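PDB 3CE8: putative PII-like nitrogen regulatory protein from Shewanella baltica, which is of unknown function but may act, like PII proteins, as a trimeric regulator in nitrogen signalling. Local coordinates for residues A[46-51]-A[91-96]; A[26-31]-A[95-100]. All coordinates share one frame; numbering follows the deposited sequence.

Overall arrangement
Both contacts fasten helix 90-100 to the remainder of a ferredoxin-like, PII-type subunit, in which an antiparallel sheet, ordered 50-60, 74-86, 23-31, 106-112, carries two helices. Along the chain, strand 23-31 comes first, then the loop leading into strand 50-60, and last the helix that receives both. Contact 1 uses the earlier part of the helix, against 46-51; contact 2 uses the later part, against 26-31 on an inner strand. Their centres lie about 10 Å apart and their helix segments overlap at Thr95 and Ala96. Leu93 of contact 1 also packs on Leu26 of contact 2, so the two merge into one apolar layer. Leu119 of the third subunit packs on leucines of contact 2, while the second subunit continues the sheet beyond Gly50 and Phe51.

Contact 1: A[46-51]-A[91-96]; sequences EFLSGF and AALLTA. With EDO (1,2-ethanediol), chain E.
Phe47 brings CE2 and CZ of its ring up to Ala92 and Leu93 of helix 90-100, joining the loop before strand 50-60 to the second helix of a ferredoxin-like, PII-type fold. Phe47 CE2 lies 3.9 Å from Ala92 CB. Phe47 CZ approaches Leu93 N at 4.0 Å, an oblique approach in which the ring spans two successive residues of the helix. With chi1 at 54°, Phe47 CG sits between its own backbone N and carbonyl carbon, a setting that sends the ring across to the helix. Replacing the ring by an alanine side chain is likely to open a gap beside Ala92 CB and Leu93 CB, leaving Leu48 as the loop's remaining contact with this part of the helix.

Leu93 has its CG anti to the backbone N (chi1 176°), which carries its methyls past the ring and deeper into the subunit, toward Leu42 of helix 35-42 and His85 of strand 74-86. Leu48 follows the same course and touches the same two residues, so loop, strand and both helices share one packed layer.

Beyond Leu48 the chain turns into strand 50-60, where Gly50 and Phe51 pair with an antiparallel strand of a second subunit. Alongside the ring, the two buried leucines meet methyl to methyl, Leu48 CD1 lying 4.3 Å from Leu93 CD1.

Contact 2: A[26-31]-A[95-100]; sequences LVLIAQ and TALALV
Leu97 reaches down from helix 90-100 to Leu26 and Leu28 of strand 23-31, packing helix on sheet in the apolar core of the ferredoxin-like fold. All the direct contacts are between methyl groups, and one methyl, Leu97 CD1, makes both. It meets Leu26 CD2 tip to tip at 3.6 Å, and Leu28 CD2 more loosely at 4.1 Å, the two side chains here running at a slant. Leu26 and Leu28, two apart on the strand, point to the same face of the sheet; in both, CG stands anti to the backbone N (chi1 172° and 173°), which presents the two CD2 methyls side by side to the helix.

Hydrogen bonding belongs to the sheet instead: the backbones of Leu26 and Leu28 bond to Ile83 and Phe81 of strand 74-86, whereas Val27 and Ile29 bond to strand 106-112.

Further apolar packing closes the site. Ile38 of helix 35-42 touches Leu28, and Leu119 of the third subunit packs on both Leu28 and Leu97.

With no polar group bridging helix and strand, their association here rests on shape and the exclusion of water, and the same leucines also offer an apolar surface to the third subunit.

Contact 1: A[46-51]-A[91-96]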
loop_
_atom_site.group_PDB
_atom_site.type_symbol
_atom_site.label_atom_id
_atom_site.label_comp_id
_atom_site.label_asym_id
_atom_site.label_seq_id
_atom_site.Cartn_x
_atom_site.Cartn_y
_atom_site.Cartn_z
ATOM N N GLU A 46 -7.736 4.355 -21.617
ATOM C CA GLU A 46 -8.749 5.436 -21.381
ATOM C C GLU A 46 -9.567 5.364 -20.113
ATOM O O GLU A 46 -10.128 6.345 -19.658
ATOM C CB GLU A 46 -9.765 5.563 -22.537
ATOM C CG GLU A 46 -9.337 6.527 -23.607
ATOM C CD GLU A 46 -10.328 6.573 -24.760
ATOM O OE1 GLU A 46 -10.980 5.530 -25.039
ATOM O OE2 GLU A 46 -10.434 7.639 -25.412
ATOM N N PHE A 47 -9.656 4.189 -19.557
ATOM C CA PHE A 47 -10.501 3.985 -18.390
ATOM C C PHE A 47 -9.715 4.264 -17.134
ATOM O O PHE A 47 -10.257 4.188 -16.052
ATOM C CB PHE A 47 -11.138 2.581 -18.383
ATOM C CG PHE A 47 -10.144 1.442 -18.512
ATOM C CD1 PHE A 47 -9.409 1.015 -17.417
ATOM C CD2 PHE A 47 -9.964 0.800 -19.736
ATOM C CE1 PHE A 47 -8.504 -0.017 -17.544
ATOM C CE2 PHE A 47 -9.064 -0.240 -19.869
ATOM C CZ PHE A 47 -8.326 -0.648 -18.779
ATOM N N LEU A 48 -8.438 4.589 -17.310
ATOM C CA LEU A 48 -7.523 4.930 -16.186
ATOM C C LEU A 48 -7.379 6.467 -16.092
ATOM O O LEU A 48 -7.148 7.147 -17.094
ATOM C CB LEU A 48 -6.136 4.301 -16.349
ATOM C CG LEU A 48 -5.977 2.782 -16.397
ATOM C CD1 LEU A 48 -4.497 2.437 -16.585
ATOM C CD2 LEU A 48 -6.547 2.151 -15.170
ATOM N N SER A 49 -7.502 6.999 -14.880
ATOM C CA SER A 49 -7.477 8.469 -14.657
ATOM C C SER A 49 -6.102 8.925 -14.194
ATOM O O SER A 49 -5.790 10.121 -14.179
ATOM C CB SER A 49 -8.543 8.885 -13.625
ATOM O OG SER A 49 -8.374 8.138 -12.405
ATOM N N GLY A 50 -5.290 7.936 -13.872
ATOM C CA GLY A 50 -3.935 8.137 -13.370
ATOM C C GLY A 50 -3.479 6.897 -12.622
ATOM O O GLY A 50 -4.263 5.987 -12.381
ATOM N N PHE A 51 -2.186 6.851 -12.319
ATOM C CA PHE A 51 -1.551 5.746 -11.529
ATOM C C PHE A 51 -0.327 6.222 -10.799
ATOM O O PHE A 51 0.169 7.311 -11.048
ATOM C CB PHE A 51 -1.168 4.534 -12.381
ATOM C CG PHE A 51 -0.226 4.853 -13.514
ATOM C CD1 PHE A 51 -0.709 5.336 -14.720
ATOM C CD2 PHE A 51 1.143 4.673 -13.371
ATOM C CE1 PHE A 51 0.157 5.652 -15.742
ATOM C CE2 PHE A 51 2.013 4.983 -14.400
ATOM C CZ PHE A 51 1.523 5.466 -15.584
ATOM N N ALA A 91 -10.222 -7.129 -16.681
ATOM C CA ALA A 91 -9.698 -8.041 -17.712
ATOM C C ALA A 91 -8.884 -7.237 -18.688
ATOM O O ALA A 91 -7.744 -7.567 -19.011
ATOM C CB ALA A 91 -10.784 -8.691 -18.469
ATOM N N ALA A 92 -9.515 -6.182 -19.177
ATOM C CA ALA A 92 -8.879 -5.290 -20.156
ATOM C C ALA A 92 -7.508 -4.859 -19.648
ATOM O O ALA A 92 -6.524 -4.868 -20.402
ATOM C CB ALA A 92 -9.755 -4.061 -20.441
ATOM N N LEU A 93 -7.451 -4.568 -18.350
ATOM C CA LEU A 93 -6.224 -4.039 -17.719
ATOM C C LEU A 93 -5.161 -5.112 -17.576
ATOM O O LEU A 93 -4.001 -4.902 -17.914
ATOM C CB LEU A 93 -6.522 -3.423 -16.348
ATOM C CG LEU A 93 -5.343 -2.900 -15.493
ATOM C CD1 LEU A 93 -4.508 -1.844 -16.190
ATOM C CD2 LEU A 93 -5.857 -2.378 -14.168
ATOM N N LEU A 94 -5.584 -6.291 -17.155
ATOM C CA LEU A 94 -4.634 -7.359 -16.884
ATOM C C LEU A 94 -4.114 -8.002 -18.170
ATOM O O LEU A 94 -2.931 -8.380 -18.264
ATOM C CB LEU A 94 -5.227 -8.415 -15.950
ATOM C CG LEU A 94 -5.548 -8.047 -14.486
ATOM C CD1 LEU A 94 -6.207 -9.247 -13.784
ATOM C CD2 LEU A 94 -4.328 -7.626 -13.741
ATOM N N THR A 95 -4.990 -8.135 -19.158
ATOM C CA THR A 95 -4.599 -8.719 -20.453
ATOM C C THR A 95 -3.626 -7.764 -21.171
ATOM O O THR A 95 -2.702 -8.193 -21.845
ATOM C CB THR A 95 -5.810 -9.022 -21.365
ATOM O OG1 THR A 95 -6.609 -7.849 -21.481
ATOM C CG2 THR A 95 -6.657 -10.117 -20.803
ATOM N N ALA A 96 -3.837 -6.467 -20.982
ATOM C CA ALA A 96 -2.982 -5.420 -21.609
ATOM C C ALA A 96 -1.595 -5.471 -21.000
ATOM O O ALA A 96 -0.568 -5.372 -21.681
ATOM C CB ALA A 96 -3.582 -4.039 -21.421
HETATM C C1 EDO E . -3.654 5.157 -7.890
HETATM O O1 EDO E . -2.257 5.462 -7.827
HETATM C C2 EDO E . -4.417 6.209 -8.675
HETATM O O2 EDO E . -4.662 5.482 -9.863
#

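Contact 2: A[26-31]-A[95-100]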
loop_
_atom_site.group_PDB
_atom_site.type_symbol
_atom_site.label_atom_id
_atom_site.label_comp_id
_atom_site.label_asym_id
_atom_site.label_seq_id
_atom_site.Cartn_x
_atom_site.Cartn_y
_atom_site.Cartn_z
ATOM N N LEU A 26 -5.161 -2.225 -8.487
ATOM C CA LEU A 26 -4.209 -3.235 -8.956
ATOM C C LEU A 26 -2.838 -2.855 -8.487
ATOM O O LEU A 26 -2.402 -1.726 -8.677
ATOM C CB LEU A 26 -4.172 -3.341 -10.485
ATOM C CG LEU A 26 -3.087 -4.236 -11.090
ATOM C CD1 LEU A 26 -3.291 -5.715 -10.776
ATOM C CD2 LEU A 26 -3.155 -4.001 -12.572
ATOM N N VAL A 27 -2.207 -3.787 -7.795
ATOM C CA VAL A 27 -0.814 -3.619 -7.345
ATOM C C VAL A 27 -0.005 -4.642 -8.101
ATOM O O VAL A 27 -0.323 -5.840 -8.143
ATOM C CB VAL A 27 -0.595 -3.829 -5.841
ATOM C CG1 VAL A 27 0.900 -3.690 -5.532
ATOM C CG2 VAL A 27 -1.445 -2.835 -5.044
ATOM N N LEU A 28 1.041 -4.123 -8.715
ATOM C CA LEU A 28 1.904 -4.880 -9.645
ATOM C C LEU A 28 3.372 -4.656 -9.323
ATOM O O LEU A 28 3.820 -3.519 -9.241
ATOM C CB LEU A 28 1.571 -4.396 -11.069
ATOM C CG LEU A 28 2.406 -4.877 -12.245
ATOM C CD1 LEU A 28 2.222 -6.372 -12.513
ATOM C CD2 LEU A 28 2.000 -4.052 -13.448
ATOM N N ILE A 29 4.089 -5.752 -9.079
ATOM C CA ILE A 29 5.523 -5.707 -8.749
ATOM C C ILE A 29 6.282 -6.103 -10.000
ATOM O O ILE A 29 6.430 -7.281 -10.311
ATOM C CB ILE A 29 5.887 -6.622 -7.554
ATOM C CG1 ILE A 29 4.978 -6.309 -6.363
ATOM C CG2 ILE A 29 7.329 -6.462 -7.156
ATOM C CD1 ILE A 29 4.881 -4.838 -6.074
ATOM N N ALA A 30 6.754 -5.067 -10.689
ATOM C CA ALA A 30 7.411 -5.139 -11.988
ATOM C C ALA A 30 8.899 -4.965 -11.911
ATOM O O ALA A 30 9.453 -4.214 -11.103
ATOM C CB ALA A 30 6.828 -4.072 -12.916
ATOM N N GLN A 31 9.554 -5.642 -12.825
ATOM C CA GLN A 31 11.012 -5.579 -12.889
ATOM C C GLN A 31 11.355 -4.244 -13.504
ATOM O O GLN A 31 10.596 -3.706 -14.284
ATOM C CB GLN A 31 11.564 -6.755 -13.681
ATOM C CG GLN A 31 10.755 -8.039 -13.421
ATOM C CD GLN A 31 11.488 -9.281 -13.826
ATOM O OE1 GLN A 31 12.665 -9.446 -13.493
ATOM N NE2 GLN A 31 10.791 -10.190 -14.519
ATOM N N THR A 95 -4.990 -8.135 -19.158
ATOM C CA THR A 95 -4.599 -8.719 -20.453
ATOM C C THR A 95 -3.626 -7.764 -21.171
ATOM O O THR A 95 -2.702 -8.193 -21.845
ATOM C CB THR A 95 -5.810 -9.022 -21.365
ATOM O OG1 THR A 95 -6.609 -7.849 -21.481
ATOM C CG2 THR A 95 -6.657 -10.117 -20.803
ATOM N N ALA A 96 -3.837 -6.467 -20.982
ATOM C CA ALA A 96 -2.982 -5.420 -21.609
ATOM C C ALA A 96 -1.595 -5.471 -21.000
ATOM O O ALA A 96 -0.568 -5.372 -21.681
ATOM C CB ALA A 96 -3.582 -4.039 -21.421
ATOM N N LEU A 97 -1.574 -5.621 -19.681
ATOM C CA LEU A 97 -0.289 -5.693 -18.941
ATOM C C LEU A 97 0.392 -7.042 -19.182
ATOM O O LEU A 97 1.603 -7.129 -19.308
ATOM C CB LEU A 97 -0.494 -5.450 -17.466
ATOM C CG LEU A 97 -0.920 -4.017 -17.126
ATOM C CD1 LEU A 97 -1.428 -4.019 -15.712
ATOM C CD2 LEU A 97 0.202 -2.987 -17.337
ATOM N N ALA A 98 -0.424 -8.064 -19.359
ATOM C CA ALA A 98 0.091 -9.417 -19.551
ATOM C C ALA A 98 0.942 -9.460 -20.792
ATOM O O ALA A 98 1.813 -10.339 -20.940
ATOM C CB ALA A 98 -1.023 -10.426 -19.646
ATOM N N LEU A 99 0.722 -8.477 -21.665
ATOM C CA LEU A 99 1.461 -8.426 -22.936
ATOM C C LEU A 99 2.861 -7.927 -22.719
ATOM O O LEU A 99 3.809 -8.433 -23.330
ATOM C CB LEU A 99 0.816 -7.490 -23.962
ATOM C CG LEU A 99 -0.216 -7.935 -24.978
ATOM C CD1 LEU A 99 -0.836 -6.665 -25.584
ATOM C CD2 LEU A 99 0.426 -8.783 -26.022
ATOM N N VAL A 100 2.977 -6.915 -21.861
ATOM C CA VAL A 100 4.286 -6.252 -21.646
ATOM C C VAL A 100 5.206 -7.151 -20.840
ATOM O O VAL A 100 6.435 -7.012 -20.886
ATOM C CB VAL A 100 4.168 -4.859 -20.976
ATOM C CG1 VAL A 100 3.262 -3.945 -21.801
ATOM C CG2 VAL A 100 3.630 -4.977 -19.598
#